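Local coordinates for protein aldehyde dehydrogenase (PDB 5MYP) that probably oxidises aldehydes to carboxylic acids with NAD+ as the electron acceptor, as a glycosomal member of the aldehyde dehydrogenase family in Trypanosoma brucei, at residues K402-I405 against R406-S410. Sequence-based numbering, arbitrary orientation.
Sequences KRFI and RGVES
I405 and E409 run next to each other in the same direction, one turn apart, on helix 402-411, the connecting helix of a beta-alpha-beta unit between the parallel strands 395-398 and 417-419. The backbone joins the same two residues: E409 N donates to I405 O over 3.0 Å, an almost straight bond (171°), one of five consecutive i to i+4 bonds from R406 N to S410 N. Followed outward, the E409 side chain first runs close to the I405 carbonyl. Its CB stands 3.5 Å from I405 O, and CG comes nearer still, at 3.3 Å, because chi1 (-74°) sets CG beside the backbone N that bonds to this oxygen. The chain then extends, CD passing 3.9 Å from I405 CG2, and OE2 comes within 3.2 Å of I405 CG2. At the tip the carboxylate reaches the second subunit, where OE2 forms a salt bridge with R461 and OE1 accepts a hydrogen bond from Q114, so both oxygens of this buried acid are satisfied across the dimer interface. Both side chains also touch V419.

A second pair, F404 and V408, faces strand 395-398, both side chains touching V397. With CG anti to the backbone N (chi1 179°), the F404 ring projects outward from the helix, and V408 CG2 comes over one of its faces in a CH-pi contact, 4.1 Å from the centroid and displaced toward the rim. The same methyl also lies against the preceding turn: V408 CG2 is 3.4 Å from F404 O, the oxygen that accepts the hydrogen bond from V408 N.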
loop_
_atom_site.group_PDB
_atom_site.type_symbol
_atom_site.label_atom_id
_atom_site.label_comp_id
_atom_site.label_asym_id
_atom_site.label_seq_id
_atom_site.Cartn_x
_atom_site.Cartn_y
_atom_site.Cartn_z
ATOM N N LYS A 402 24.327 -14.372 -18.572
ATOM C CA LYS A 402 22.875 -14.111 -18.574
ATOM C C LYS A 402 22.060 -15.145 -17.799
ATOM O O LYS A 402 21.175 -14.778 -17.022
ATOM C CB LYS A 402 22.338 -14.010 -20.016
ATOM C CG LYS A 402 22.248 -12.591 -20.563
ATOM C CD LYS A 402 23.580 -11.849 -20.508
ATOM C CE LYS A 402 23.396 -10.360 -20.756
ATOM N NZ LYS A 402 24.562 -9.577 -20.259
ATOM N N ARG A 403 22.360 -16.427 -18.015
ATOM C CA ARG A 403 21.652 -17.515 -17.332
ATOM C C ARG A 403 21.854 -17.475 -15.814
ATOM O O ARG A 403 20.905 -17.702 -15.061
ATOM C CB ARG A 403 22.085 -18.878 -17.884
ATOM C CG ARG A 403 21.329 -20.065 -17.299
ATOM C CD ARG A 403 21.866 -21.381 -17.838
ATOM N NE ARG A 403 21.492 -21.606 -19.235
ATOM C CZ ARG A 403 20.325 -22.096 -19.662
ATOM N NH1 ARG A 403 19.353 -22.426 -18.809
ATOM N NH2 ARG A 403 20.121 -22.255 -20.968
ATOM N N PHE A 404 23.080 -17.195 -15.373
ATOM C CA PHE A 404 23.378 -17.064 -13.938
ATOM C C PHE A 404 22.586 -15.920 -13.306
ATOM O O PHE A 404 21.978 -16.095 -12.252
ATOM C CB PHE A 404 24.877 -16.837 -13.700
ATOM C CG PHE A 404 25.240 -16.680 -12.247
ATOM C CD1 PHE A 404 25.409 -17.796 -11.434
ATOM C CD2 PHE A 404 25.407 -15.414 -11.687
ATOM C CE1 PHE A 404 25.745 -17.657 -10.092
ATOM C CE2 PHE A 404 25.731 -15.267 -10.345
ATOM C CZ PHE A 404 25.903 -16.392 -9.546
ATOM N N ILE A 405 22.599 -14.762 -13.967
ATOM C CA ILE A 405 21.915 -13.558 -13.476
ATOM C C ILE A 405 20.409 -13.813 -13.378
ATOM O O ILE A 405 19.792 -13.506 -12.354
ATOM C CB ILE A 405 22.201 -12.331 -14.380
ATOM C CG1 ILE A 405 23.686 -11.937 -14.299
ATOM C CG2 ILE A 405 21.319 -11.140 -13.999
ATOM C CD1 ILE A 405 24.181 -11.135 -15.487
ATOM N N ARG A 406 19.842 -14.386 -14.440
ATOM C CA ARG A 406 18.418 -14.746 -14.494
ATOM C C ARG A 406 18.024 -15.711 -13.374
ATOM O O ARG A 406 16.959 -15.560 -12.773
ATOM C CB ARG A 406 18.066 -15.358 -15.859
ATOM C CG ARG A 406 16.571 -15.519 -16.111
ATOM C CD ARG A 406 16.266 -15.875 -17.555
ATOM N NE ARG A 406 14.832 -16.093 -17.765
ATOM C CZ ARG A 406 14.252 -16.328 -18.944
ATOM N NH1 ARG A 406 14.969 -16.381 -20.069
ATOM N NH2 ARG A 406 12.935 -16.515 -19.002
ATOM N N GLY A 407 18.880 -16.697 -13.109
ATOM C CA GLY A 407 18.657 -17.664 -12.035
ATOM C C GLY A 407 18.617 -17.044 -10.649
ATOM O O GLY A 407 17.736 -17.367 -9.846
ATOM N N VAL A 408 19.560 -16.142 -10.374
ATOM C CA VAL A 408 19.630 -15.456 -9.079
ATOM C C VAL A 408 18.434 -14.512 -8.895
ATOM O O VAL A 408 17.827 -14.503 -7.828
ATOM C CB VAL A 408 20.967 -14.688 -8.898
ATOM C CG1 VAL A 408 20.957 -13.851 -7.618
ATOM C CG2 VAL A 408 22.144 -15.658 -8.874
ATOM N N GLU A 409 18.106 -13.732 -9.928
ATOM C CA GLU A 409 16.938 -12.833 -9.907
ATOM C C GLU A 409 15.635 -13.577 -9.620
ATOM O O GLU A 409 14.866 -13.191 -8.740
ATOM C CB GLU A 409 16.785 -12.099 -11.246
ATOM C CG GLU A 409 17.787 -10.984 -11.487
ATOM C CD GLU A 409 17.687 -10.378 -12.880
ATOM O OE1 GLU A 409 16.696 -10.644 -13.603
ATOM O OE2 GLU A 409 18.597 -9.615 -13.259
ATOM N N SER A 410 15.407 -14.652 -10.369
ATOM C CA SER A 410 14.150 -15.386 -10.306
ATOM C C SER A 410 13.965 -16.193 -9.009
ATOM O O SER A 410 12.832 -16.522 -8.659
ATOM C CB SER A 410 14.012 -16.291 -11.538
ATOM O OG SER A 410 14.970 -17.328 -11.523
#